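Local coordinates for protein intracellular serine protease (Bacillus licheniformis, PDB 4ZOQ) that is a subtilisin-family serine protease of class II lanthipeptides, which cleaves peptide bonds sequence-specifically, probably through a charge relay system, at residues Trp71-Gly76 against Ile119-Val124; Gly139-Leu144 against Gly174-Asn179; Asn205-Asn210 against Arg241-Val246; Glu292-Glu295 against Arg299-Ser302. One frame throughout, in Å; residues are numbered along the deposited sequence.

Interaction 1 of 4, residues Trp71-Gly76 against Ile119-Val124; sequences WNYIDG and IMKAMV
Tyr73 is the one residue of Trp71-Gly76 that touches the helix, and its ring meets Lys121 and Ala122 there. The CD1 and CE1 atoms of the ring lie beside the Lys121 chain: Lys121 CD is 3.7 Å from both Tyr73 CD1 and Tyr73 CE1. On its other flank, Tyr73 CE2 comes 4.0 Å from Ala122 CB, while Tyr73 OH passes 3.9 Å from Ala122 CA. Both approaches are oblique to the ring. Trp71 CD1 stands 3.3 Å above the Tyr73 ring plane and over its centre, on the opposite side from Ala122 CB, so the indole presents an edge to that ring.

The torsions account for the reach: chi1 of Lys121 (-171°, CG anti to the backbone N) and an extended chi2 lay CG and CD along the ring, and the bend at chi3 (-92°) then turns CE and NZ away, toward a salt bridge with Asp56 of a neighbouring chain. The Tyr73 hydroxyl is hydrogen-bonded to Asp125. Asn72 OD1 closes an Asx turn by accepting from Ile74 N at 2.7 Å and also from Asp75 N, which fixes the bend that begins at Asn72 and carries Tyr73. Chemically, the link between this turn and helix 116-128 is thus carbon packing on an aromatic ring, with polar ends committed elsewhere: the hydroxyl bond to Asp125 adds a polar tie to the same helix, and the lysine extends the contact to the second chain.

Interaction 2 of 4, residues Gly139-Leu144 against Gly174-Asn179; sequences GSYTSL and GNKGVN
The hydroxyl of Tyr141 is gripped by two polar partners. Water 1, lying at the ring edge in its plane, sits 3.0 Å from Tyr141 OH, and Asn216 ND2 hydrogen-bonds the same oxygen. The water also accepts from Asn175 N at 3.0 Å, so the phenol is tied indirectly to the backbone after Gly174. Closest to that oxygen across the contact is Lys176 CG, 3.5 Å from Tyr141 OH; Gly174 CA follows at 3.8 Å, an approach possible because Gly174 has no side chain: a CB there would clash with the hydroxyl.

The two strands leading here, 133-136 and 168-172, are neighbours in the parallel sheet, joined by helix 146-164 in a beta-alpha-beta crossover typical of the subtilase core. The Asn175 side chain lies about 6 Å from that of Ser276, a predicted member of the charge relay. Its place directly after Gly174 is consistent with the oxyanion-hole asparagine of subtilisins, and its OD1 is held by Thr275.

Lys176 lies flat over one ring face. Beyond CG its chain is fully extended, running antiparallel to the tyrosine side chain from the hydroxyl back toward CG. This places Lys176 CE 4.0 Å from the Tyr141 ring centroid, only 6° off the normal, as a CH-pi contact. Next along, NZ stands 4.2 Å from the same centroid at 16° off the normal, a cation-pi geometry. Met183 of helix 180-187 and the ring of His191 also touch Tyr141.

Interaction 3 of 4, residues Asn205-Asn210 against Arg241-Val246; sequences NMKSNN and RVTDLV
A type I beta turn running from Met206 to Asn209 leaves strand 200-205 of the main, mostly parallel sheet and faces the loop that holds Thr243 and Asp244. Its second residue, Lys207, reaches across: with chi1 at 176° and an extended start, the chain bends at chi3 (-71°) to bring NZ 3.0 Å from Thr243 O, a weak hydrogen bond. The same NZ lies 3.5 Å from Thr243 CB. Its charge is 5.0 Å from Asp244 OD1, too far for an ion pair, although the opposite charges probably attract weakly. Trp24 of helix 24-30 meets Lys207 in a cation-pi contact.

Two waters span the gap, one reaching the backbone and one the carboxylate of Asp244. Water 2 accepts from Lys207 N at 2.9 Å and donates to Asp244 O at 2.8 Å, whereas water 3 accepts from Ser208 N and donates to Asp244 OD1, each at 3.0 Å. The turn therefore meets Asp244 through solvent at both its carbonyl and its carboxylate, with consecutive amides of the turn supplying both N-H groups. Met206, folded at chi2 and chi3, swings CE to 3.9 Å from Asp244 OD2, its side chain crossing that of the aspartate at about a right angle.

In the turn itself, Met206 O is gripped from opposite faces of its plane by Asn205 ND2 and Asn209 N. Ser208 OG accepts from Asn210 N, an ST turn, and also pairs with Glu232.

Interaction 4 of 4, residues Glu292-Glu295 against Arg299-Ser302; sequences EYRE and RKPS
One face of the Tyr293 ring carries Pro301, and the ring edge meets the Arg299 carbonyl. Pro301 CB lies 3.6 Å from the Tyr293 ring centroid and 14° off the normal, a well-centred CH-pi contact. Arg299 O lies in the ring plane near CE1. Two guanidinium groups also take part. The Arg299 group offers an edge to the phenol, its plane turned 79° from the ring, and Arg299 NE donates weakly to Tyr293 OH at 3.4 Å with a fairly straight N-H (159°). Over one face of the Arg294 guanidinium sits Lys300 CE, 3.4 Å from Arg294 NH2 and offset toward the rim.

Lys300 and Arg294 run side by side in the same direction: the lysine is extended, the arginine bends at chi3, and Arg294 NH2 and Lys300 NZ stay 4.3 Å apart. The Arg294 charge has a salt bridge to Glu132, which probably eases that proximity. Beneath the side chains, Arg294 CA makes a C-H...O contact of 3.5 Å with Arg299 O.

Here the chain doubles back at the C-terminal end of the long helix 275-297, whose first turn contains the predicted catalytic serine. Ser302 then N-caps helix 303-313, and Gln305 of that helix hydrogen-bonds Tyr293 OH, joining the two helices across the link, while the salt bridge from Arg294 ties the end of the long helix to Glu132, the residue just before strand 133-136.

How the interactions relate
Along the chain the four contacts follow in series; none nests in or crosses another. Interaction 1 closes a span of 42 residues, bringing the hairpin region around strands 71-72 and 77-78 to helix 116-128. Interaction 2 bridges the 29 residues of a crossover, at one end of the main sheet and near the predicted charge relay. Interaction 3 then closes 30 residues, joining the loop after strand 200-205 to that before strand 246-249. Interaction 4 closes a short span of three residues at the end of helix 275-297, before helix 303-313. Interactions 2 and 4 lie on opposite sides of the chain's centre, about 35 Å apart centre to centre, as do interactions 1 and 3, about 33 Å apart.

Interaction 1 of 4, residues Trp71-Gly76 against Ile119-Val124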
loop_
_atom_site.group_PDB
_atom_site.type_symbol
_atom_site.label_atom_id
_atom_site.label_comp_id
_atom_site.label_asym_id
_atom_site.label_seq_id
_atom_site.Cartn_x
_atom_site.Cartn_y
_atom_site.Cartn_z
ATOM N N TRP B 71 -2.313 13.753 -6.365
ATOM C CA TRP B 71 -3.311 14.497 -5.630
ATOM C C TRP B 71 -3.228 14.311 -4.111
ATOM O O TRP B 71 -3.025 13.206 -3.610
ATOM C CB TRP B 71 -4.690 14.100 -6.134
ATOM C CG TRP B 71 -5.756 15.046 -5.727
ATOM C CD1 TRP B 71 -6.799 14.804 -4.890
ATOM C CD2 TRP B 71 -5.851 16.426 -6.108
ATOM N NE1 TRP B 71 -7.568 15.942 -4.756
ATOM C CE2 TRP B 71 -6.996 16.954 -5.484
ATOM C CE3 TRP B 71 -5.080 17.263 -6.925
ATOM C CZ2 TRP B 71 -7.398 18.277 -5.656
ATOM C CZ3 TRP B 71 -5.479 18.583 -7.091
ATOM C CH2 TRP B 71 -6.631 19.073 -6.467
ATOM N N ASN B 72 -3.309 15.425 -3.394
ATOM C CA ASN B 72 -3.472 15.430 -1.950
ATOM C C ASN B 72 -4.968 15.558 -1.600
ATOM O O ASN B 72 -5.575 16.613 -1.811
ATOM C CB ASN B 72 -2.651 16.570 -1.346
ATOM C CG ASN B 72 -2.791 16.687 0.153
ATOM O OD1 ASN B 72 -3.709 16.141 0.772
ATOM N ND2 ASN B 72 -1.861 17.429 0.758
ATOM N N TYR B 73 -5.568 14.490 -1.081
ATOM C CA TYR B 73 -7.004 14.507 -0.801
ATOM C C TYR B 73 -7.326 15.199 0.514
ATOM O O TYR B 73 -8.486 15.488 0.802
ATOM C CB TYR B 73 -7.576 13.087 -0.804
ATOM C CG TYR B 73 -7.527 12.460 -2.175
ATOM C CD1 TYR B 73 -8.627 12.512 -3.029
ATOM C CD2 TYR B 73 -6.368 11.859 -2.640
ATOM C CE1 TYR B 73 -8.580 11.958 -4.289
ATOM C CE2 TYR B 73 -6.308 11.305 -3.903
ATOM C CZ TYR B 73 -7.414 11.351 -4.723
ATOM O OH TYR B 73 -7.343 10.788 -5.982
ATOM N N ILE B 74 -6.304 15.450 1.317
ATOM C CA ILE B 74 -6.509 16.078 2.613
ATOM C C ILE B 74 -6.681 17.587 2.434
ATOM O O ILE B 74 -7.508 18.206 3.099
ATOM C CB ILE B 74 -5.355 15.735 3.600
ATOM C CG1 ILE B 74 -5.511 14.288 4.060
ATOM C CG2 ILE B 74 -5.394 16.615 4.838
ATOM C CD1 ILE B 74 -4.339 13.752 4.837
ATOM N N ASP B 75 -5.873 18.176 1.558
ATOM C CA ASP B 75 -5.931 19.611 1.331
ATOM C C ASP B 75 -6.533 19.999 -0.016
ATOM O O ASP B 75 -6.619 21.180 -0.334
ATOM C CB ASP B 75 -4.528 20.193 1.440
ATOM C CG ASP B 75 -3.952 20.051 2.830
ATOM O OD1 ASP B 75 -4.727 19.764 3.773
ATOM O OD2 ASP B 75 -2.718 20.201 2.967
ATOM N N GLY B 76 -6.928 19.013 -0.816
ATOM C CA GLY B 76 -7.462 19.290 -2.141
ATOM C C GLY B 76 -6.512 20.010 -3.071
ATOM O O GLY B 76 -6.946 20.758 -3.956
ATOM N N ILE B 119 -9.132 6.849 1.163
ATOM C CA ILE B 119 -8.403 5.728 0.605
ATOM C C ILE B 119 -9.208 5.150 -0.555
ATOM O O ILE B 119 -8.664 4.855 -1.635
ATOM C CB ILE B 119 -8.100 4.637 1.655
ATOM C CG1 ILE B 119 -7.244 5.217 2.772
ATOM C CG2 ILE B 119 -7.403 3.438 0.989
ATOM C CD1 ILE B 119 -7.022 4.288 3.912
ATOM N N MET B 120 -10.510 5.003 -0.324
ATOM C CA MET B 120 -11.419 4.495 -1.351
ATOM C C MET B 120 -11.436 5.417 -2.570
ATOM O O MET B 120 -11.365 4.951 -3.711
ATOM C CB MET B 120 -12.843 4.360 -0.802
ATOM C CG MET B 120 -12.952 3.472 0.395
ATOM S SD MET B 120 -14.670 3.099 0.846
ATOM C CE MET B 120 -14.496 3.056 2.635
ATOM N N LYS B 121 -11.489 6.723 -2.321
ATOM C CA LYS B 121 -11.539 7.671 -3.419
ATOM C C LYS B 121 -10.254 7.585 -4.229
ATOM O O LYS B 121 -10.288 7.594 -5.461
ATOM C CB LYS B 121 -11.756 9.082 -2.911
ATOM C CG LYS B 121 -12.021 10.084 -4.014
ATOM C CD LYS B 121 -12.124 11.469 -3.410
ATOM C CE LYS B 121 -13.556 11.809 -3.054
ATOM N NZ LYS B 121 -13.662 13.089 -2.332
ATOM N N ALA B 122 -9.128 7.484 -3.528
ATOM C CA ALA B 122 -7.843 7.337 -4.194
ATOM C C ALA B 122 -7.782 6.020 -4.972
ATOM O O ALA B 122 -7.270 5.973 -6.100
ATOM C CB ALA B 122 -6.699 7.412 -3.190
ATOM N N MET B 123 -8.355 4.966 -4.416
ATOM C CA MET B 123 -8.341 3.696 -5.120
ATOM C C MET B 123 -9.046 3.859 -6.450
ATOM O O MET B 123 -8.521 3.486 -7.506
ATOM C CB MET B 123 -9.022 2.590 -4.299
ATOM C CG MET B 123 -8.206 2.111 -3.093
ATOM S SD MET B 123 -9.103 0.929 -2.044
ATOM C CE MET B 123 -9.209 -0.538 -3.089
ATOM N N VAL B 124 -10.228 4.457 -6.400
ATOM C CA VAL B 124 -11.036 4.563 -7.588
ATOM C C VAL B 124 -10.369 5.466 -8.610
ATOM O O VAL B 124 -10.276 5.126 -9.796
ATOM C CB VAL B 124 -12.432 5.071 -7.242
ATOM C CG1 VAL B 124 -13.205 5.339 -8.519
ATOM C CG2 VAL B 124 -13.136 4.024 -6.415
#

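Interaction 2 of 4, residues Gly139-Leu144 against Gly174-Asn179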
loop_
_atom_site.group_PDB
_atom_site.type_symbol
_atom_site.label_atom_id
_atom_site.label_comp_id
_atom_site.label_asym_id
_atom_site.label_seq_id
_atom_site.Cartn_x
_atom_site.Cartn_y
_atom_site.Cartn_z
ATOM N N GLY B 139 -3.700 0.990 7.171
ATOM C CA GLY B 139 -4.947 0.290 7.395
ATOM C C GLY B 139 -5.604 0.794 8.657
ATOM O O GLY B 139 -5.016 1.587 9.390
ATOM N N SER B 140 -6.824 0.346 8.913
ATOM C CA SER B 140 -7.496 0.696 10.140
ATOM C C SER B 140 -8.032 -0.587 10.742
ATOM O O SER B 140 -8.336 -1.536 10.006
ATOM C CB SER B 140 -8.625 1.693 9.885
ATOM O OG SER B 140 -9.690 1.070 9.179
ATOM N N TYR B 141 -8.128 -0.625 12.072
ATOM C CA TYR B 141 -8.785 -1.747 12.757
ATOM C C TYR B 141 -10.214 -1.350 13.076
ATOM O O TYR B 141 -10.468 -0.504 13.935
ATOM C CB TYR B 141 -8.029 -2.147 14.006
ATOM C CG TYR B 141 -6.633 -2.634 13.702
ATOM C CD1 TYR B 141 -5.602 -1.725 13.493
ATOM C CD2 TYR B 141 -6.343 -4.000 13.609
ATOM C CE1 TYR B 141 -4.321 -2.143 13.212
ATOM C CE2 TYR B 141 -5.051 -4.438 13.331
ATOM C CZ TYR B 141 -4.037 -3.500 13.136
ATOM O OH TYR B 141 -2.734 -3.890 12.857
ATOM N N THR B 142 -11.139 -1.963 12.349
ATOM C CA THR B 142 -12.522 -1.530 12.333
ATOM C C THR B 142 -13.452 -2.510 13.025
ATOM O O THR B 142 -13.497 -3.693 12.659
ATOM C CB THR B 142 -13.008 -1.356 10.855
ATOM O OG1 THR B 142 -12.233 -0.352 10.194
ATOM C CG2 THR B 142 -14.491 -1.017 10.782
ATOM N N SER B 143 -14.230 -2.007 13.985
ATOM C CA SER B 143 -15.253 -2.824 14.627
ATOM C C SER B 143 -16.390 -3.045 13.658
ATOM O O SER B 143 -16.885 -2.100 13.039
ATOM C CB SER B 143 -15.763 -2.174 15.913
ATOM O OG SER B 143 -14.691 -1.898 16.810
ATOM N N LEU B 144 -16.806 -4.295 13.527
ATOM C CA LEU B 144 -17.876 -4.619 12.612
ATOM C C LEU B 144 -19.242 -4.522 13.310
ATOM O O LEU B 144 -20.025 -5.467 13.301
ATOM C CB LEU B 144 -17.660 -6.008 12.026
ATOM C CG LEU B 144 -16.507 -6.100 11.032
ATOM C CD1 LEU B 144 -16.355 -7.517 10.491
ATOM C CD2 LEU B 144 -16.712 -5.115 9.906
ATOM N N GLY B 174 -0.366 -5.311 8.657
ATOM C CA GLY B 174 -0.452 -4.676 9.953
ATOM C C GLY B 174 0.584 -5.182 10.928
ATOM O O GLY B 174 1.066 -6.315 10.810
ATOM N N ASN B 175 0.908 -4.333 11.906
ATOM C CA ASN B 175 2.038 -4.558 12.801
ATOM C C ASN B 175 1.664 -4.841 14.263
ATOM O O ASN B 175 2.441 -4.515 15.177
ATOM C CB ASN B 175 3.016 -3.367 12.767
ATOM C CG ASN B 175 3.635 -3.139 11.390
ATOM O OD1 ASN B 175 3.328 -3.841 10.427
ATOM N ND2 ASN B 175 4.605 -2.227 11.326
ATOM N N LYS B 176 0.486 -5.410 14.512
ATOM C CA LYS B 176 0.100 -5.665 15.912
ATOM C C LYS B 176 0.561 -7.013 16.471
ATOM O O LYS B 176 0.326 -7.289 17.624
ATOM C CB LYS B 176 -1.419 -5.593 16.105
ATOM C CG LYS B 176 -2.009 -4.204 16.286
ATOM C CD LYS B 176 -3.460 -4.388 16.731
ATOM C CE LYS B 176 -4.123 -3.096 17.225
ATOM N NZ LYS B 176 -5.569 -3.362 17.581
ATOM N N GLY B 177 1.177 -7.858 15.649
ATOM C CA GLY B 177 1.652 -9.138 16.104
ATOM C C GLY B 177 0.521 -10.034 16.573
ATOM O O GLY B 177 0.745 -10.936 17.386
ATOM N N VAL B 178 -0.686 -9.798 16.065
ATOM C CA VAL B 178 -1.857 -10.604 16.434
ATOM C C VAL B 178 -2.309 -11.483 15.259
ATOM O O VAL B 178 -1.998 -11.187 14.084
ATOM C CB VAL B 178 -3.070 -9.709 16.890
ATOM C CG1 VAL B 178 -2.620 -8.693 17.914
ATOM C CG2 VAL B 178 -3.663 -8.954 15.726
ATOM N N ASN B 179 -3.081 -12.524 15.570
ATOM C CA ASN B 179 -3.740 -13.352 14.567
ATOM C C ASN B 179 -5.028 -12.667 14.171
ATOM O O ASN B 179 -5.871 -12.415 15.019
ATOM C CB ASN B 179 -4.023 -14.761 15.114
ATOM C CG ASN B 179 -4.668 -15.685 14.078
ATOM O OD1 ASN B 179 -5.866 -15.592 13.797
ATOM N ND2 ASN B 179 -3.872 -16.587 13.515
HETATM O O HOH W 1 -0.645 -1.770 12.446
#

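Interaction 3 of 4, residues Asn205-Asn210 against Arg241-Val246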
loop_
_atom_site.group_PDB
_atom_site.type_symbol
_atom_site.label_atom_id
_atom_site.label_comp_id
_atom_site.label_asym_id
_atom_site.label_seq_id
_atom_site.Cartn_x
_atom_site.Cartn_y
_atom_site.Cartn_z
ATOM N N ASN B 205 8.746 -10.601 6.668
ATOM C CA ASN B 205 9.671 -11.575 7.230
ATOM C C ASN B 205 11.045 -10.929 7.543
ATOM O O ASN B 205 11.347 -9.797 7.148
ATOM C CB ASN B 205 9.844 -12.812 6.309
ATOM C CG ASN B 205 10.491 -12.489 4.952
ATOM O OD1 ASN B 205 9.805 -12.245 3.964
ATOM N ND2 ASN B 205 11.823 -12.476 4.911
ATOM N N MET B 206 11.873 -11.687 8.249
ATOM C CA MET B 206 13.195 -11.256 8.667
ATOM C C MET B 206 14.243 -11.735 7.687
ATOM O O MET B 206 13.942 -12.545 6.804
ATOM C CB MET B 206 13.510 -11.840 10.037
ATOM C CG MET B 206 12.492 -11.523 11.049
ATOM S SD MET B 206 12.529 -9.801 11.508
ATOM C CE MET B 206 14.106 -9.763 12.373
ATOM N N LYS B 207 15.481 -11.291 7.895
ATOM C CA LYS B 207 16.602 -11.727 7.063
ATOM C C LYS B 207 16.726 -13.248 7.116
ATOM O O LYS B 207 16.986 -13.882 6.112
ATOM C CB LYS B 207 17.904 -11.088 7.531
ATOM C CG LYS B 207 19.147 -11.548 6.784
ATOM C CD LYS B 207 20.396 -10.978 7.472
ATOM C CE LYS B 207 20.523 -9.492 7.250
ATOM N NZ LYS B 207 21.822 -8.989 7.714
ATOM N N SER B 208 16.441 -13.830 8.274
ATOM C CA SER B 208 16.539 -15.280 8.459
ATOM C C SER B 208 15.373 -16.022 7.840
ATOM O O SER B 208 15.381 -17.244 7.792
ATOM C CB SER B 208 16.581 -15.611 9.944
ATOM O OG SER B 208 15.346 -15.246 10.529
ATOM N N ASN B 209 14.382 -15.256 7.377
ATOM C CA ASN B 209 13.118 -15.755 6.820
ATOM C C ASN B 209 12.101 -16.139 7.879
ATOM O O ASN B 209 10.995 -16.550 7.522
ATOM C CB ASN B 209 13.291 -16.917 5.839
ATOM C CG ASN B 209 13.903 -16.470 4.548
ATOM O OD1 ASN B 209 13.695 -15.330 4.130
ATOM N ND2 ASN B 209 14.588 -17.371 3.859
ATOM N N ASN B 210 12.467 -16.018 9.155
ATOM C CA ASN B 210 11.460 -16.100 10.206
ATOM C C ASN B 210 10.482 -14.923 10.081
ATOM O O ASN B 210 10.849 -13.836 9.632
ATOM C CB ASN B 210 12.085 -16.054 11.596
ATOM C CG ASN B 210 12.898 -17.285 11.922
ATOM O OD1 ASN B 210 12.681 -18.369 11.360
ATOM N ND2 ASN B 210 13.833 -17.135 12.860
ATOM N N ARG B 241 19.651 -5.417 16.524
ATOM C CA ARG B 241 20.665 -5.835 15.557
ATOM C C ARG B 241 20.348 -5.043 14.324
ATOM O O ARG B 241 19.313 -5.242 13.680
ATOM C CB ARG B 241 20.619 -7.352 15.359
ATOM C CG ARG B 241 20.634 -7.965 16.749
ATOM C CD ARG B 241 20.072 -9.354 16.925
ATOM N NE ARG B 241 19.794 -9.509 18.351
ATOM C CZ ARG B 241 18.817 -10.247 18.864
ATOM N NH1 ARG B 241 18.053 -10.972 18.070
ATOM N NH2 ARG B 241 18.630 -10.292 20.174
ATOM N N VAL B 242 21.262 -4.146 13.984
ATOM C CA VAL B 242 20.980 -3.144 12.975
ATOM C C VAL B 242 20.951 -3.767 11.604
ATOM O O VAL B 242 20.396 -3.185 10.656
ATOM C CB VAL B 242 22.024 -2.029 13.018
ATOM C CG1 VAL B 242 21.866 -1.234 14.332
ATOM C CG2 VAL B 242 23.415 -2.620 12.925
ATOM N N THR B 243 21.530 -4.968 11.519
ATOM C CA THR B 243 21.526 -5.738 10.287
ATOM C C THR B 243 20.194 -6.429 10.035
ATOM O O THR B 243 19.975 -6.964 8.947
ATOM C CB THR B 243 22.635 -6.849 10.314
ATOM O OG1 THR B 243 22.419 -7.733 11.434
ATOM C CG2 THR B 243 24.033 -6.227 10.403
ATOM N N ASP B 244 19.304 -6.399 11.024
ATOM C CA ASP B 244 17.959 -6.947 10.868
ATOM C C ASP B 244 16.974 -5.913 10.385
ATOM O O ASP B 244 15.865 -6.270 9.995
ATOM C CB ASP B 244 17.457 -7.577 12.178
ATOM C CG ASP B 244 17.968 -9.014 12.375
ATOM O OD1 ASP B 244 18.546 -9.566 11.423
ATOM O OD2 ASP B 244 17.813 -9.593 13.481
ATOM N N LEU B 245 17.388 -4.644 10.395
ATOM C CA LEU B 245 16.582 -3.524 9.878
ATOM C C LEU B 245 16.786 -3.338 8.373
ATOM O O LEU B 245 17.736 -3.884 7.801
ATOM C CB LEU B 245 16.942 -2.242 10.630
ATOM C CG LEU B 245 16.530 -2.134 12.110
ATOM C CD1 LEU B 245 17.252 -0.986 12.864
ATOM C CD2 LEU B 245 14.993 -1.921 12.173
ATOM N N VAL B 246 15.924 -2.548 7.733
ATOM C CA VAL B 246 16.038 -2.355 6.296
ATOM C C VAL B 246 16.219 -0.880 5.971
ATOM O O VAL B 246 15.660 -0.012 6.652
ATOM C CB VAL B 246 14.806 -2.942 5.526
ATOM C CG1 VAL B 246 14.741 -4.448 5.746
ATOM C CG2 VAL B 246 13.471 -2.268 5.914
HETATM O O HOH W 2 15.761 -9.017 9.685
HETATM O O HOH W 3 17.357 -12.258 10.645
#

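Interaction 4 of 4, residues Glu292-Glu295 against Arg299-Ser302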
loop_
_atom_site.group_PDB
_atom_site.type_symbol
_atom_site.label_atom_id
_atom_site.label_comp_id
_atom_site.label_asym_id
_atom_site.label_seq_id
_atom_site.Cartn_x
_atom_site.Cartn_y
_atom_site.Cartn_z
ATOM N N GLU B 292 7.727 -7.005 -17.804
ATOM C CA GLU B 292 8.276 -8.059 -18.635
ATOM C C GLU B 292 7.214 -8.663 -19.567
ATOM O O GLU B 292 7.459 -8.869 -20.758
ATOM C CB GLU B 292 8.889 -9.166 -17.799
ATOM C CG GLU B 292 9.391 -10.286 -18.664
ATOM C CD GLU B 292 10.590 -10.976 -18.090
ATOM O OE1 GLU B 292 11.450 -10.285 -17.493
ATOM O OE2 GLU B 292 10.674 -12.211 -18.249
ATOM N N TYR B 293 6.033 -8.927 -19.026
ATOM C CA TYR B 293 4.989 -9.585 -19.807
ATOM C C TYR B 293 4.577 -8.721 -21.003
ATOM O O TYR B 293 4.415 -9.213 -22.118
ATOM C CB TYR B 293 3.771 -9.878 -18.923
ATOM C CG TYR B 293 2.712 -10.725 -19.584
ATOM C CD1 TYR B 293 1.814 -10.180 -20.505
ATOM C CD2 TYR B 293 2.627 -12.092 -19.303
ATOM C CE1 TYR B 293 0.827 -10.980 -21.113
ATOM C CE2 TYR B 293 1.661 -12.905 -19.904
ATOM C CZ TYR B 293 0.766 -12.344 -20.803
ATOM O OH TYR B 293 -0.172 -13.148 -21.396
ATOM N N ARG B 294 4.486 -7.420 -20.783
ATOM C CA ARG B 294 4.006 -6.536 -21.838
ATOM C C ARG B 294 5.096 -6.445 -22.898
ATOM O O ARG B 294 4.834 -6.361 -24.092
ATOM C CB ARG B 294 3.684 -5.175 -21.260
ATOM C CG ARG B 294 2.459 -5.162 -20.370
ATOM C CD ARG B 294 2.191 -3.778 -19.810
ATOM N NE ARG B 294 1.684 -2.895 -20.846
ATOM C CZ ARG B 294 1.364 -1.623 -20.655
ATOM N NH1 ARG B 294 1.503 -1.080 -19.451
ATOM N NH2 ARG B 294 0.913 -0.898 -21.679
ATOM N N GLU B 295 6.336 -6.542 -22.440
ATOM C CA GLU B 295 7.477 -6.511 -23.333
ATOM C C GLU B 295 7.552 -7.747 -24.218
ATOM O O GLU B 295 7.945 -7.667 -25.383
ATOM C CB GLU B 295 8.763 -6.375 -22.523
ATOM C CG GLU B 295 9.974 -6.048 -23.361
ATOM C CD GLU B 295 11.128 -5.538 -22.532
ATOM O OE1 GLU B 295 12.272 -5.649 -23.015
ATOM O OE2 GLU B 295 10.898 -5.118 -21.377
ATOM N N ARG B 299 0.855 -7.346 -25.066
ATOM C CA ARG B 299 -0.497 -7.439 -24.539
ATOM C C ARG B 299 -0.399 -7.206 -23.020
ATOM O O ARG B 299 0.648 -7.436 -22.440
ATOM C CB ARG B 299 -1.097 -8.831 -24.885
ATOM C CG ARG B 299 -2.208 -9.315 -23.935
ATOM C CD ARG B 299 -2.678 -10.763 -24.254
ATOM N NE ARG B 299 -1.608 -11.751 -24.101
ATOM C CZ ARG B 299 -0.912 -12.223 -25.127
ATOM N NH1 ARG B 299 -1.188 -11.788 -26.346
ATOM N NH2 ARG B 299 0.052 -13.109 -24.939
ATOM N N LYS B 300 -1.443 -6.694 -22.377
ATOM C CA LYS B 300 -1.406 -6.598 -20.916
ATOM C C LYS B 300 -1.845 -7.920 -20.293
ATOM O O LYS B 300 -2.804 -8.537 -20.755
ATOM C CB LYS B 300 -2.295 -5.464 -20.389
ATOM C CG LYS B 300 -1.794 -4.081 -20.727
ATOM C CD LYS B 300 -2.833 -3.003 -20.446
ATOM C CE LYS B 300 -2.279 -1.626 -20.826
ATOM N NZ LYS B 300 -3.176 -0.528 -20.405
ATOM N N PRO B 301 -1.159 -8.355 -19.232
ATOM C CA PRO B 301 -1.598 -9.576 -18.553
ATOM C C PRO B 301 -2.821 -9.281 -17.659
ATOM O O PRO B 301 -3.052 -8.137 -17.274
ATOM C CB PRO B 301 -0.362 -9.988 -17.743
ATOM C CG PRO B 301 0.303 -8.715 -17.416
ATOM C CD PRO B 301 0.037 -7.770 -18.603
ATOM N N SER B 302 -3.632 -10.290 -17.362
ATOM C CA SER B 302 -4.716 -10.098 -16.405
ATOM C C SER B 302 -4.119 -10.023 -14.990
ATOM O O SER B 302 -2.969 -10.439 -14.792
ATOM C CB SER B 302 -5.714 -11.231 -16.497
ATOM O OG SER B 302 -5.141 -12.423 -16.010
#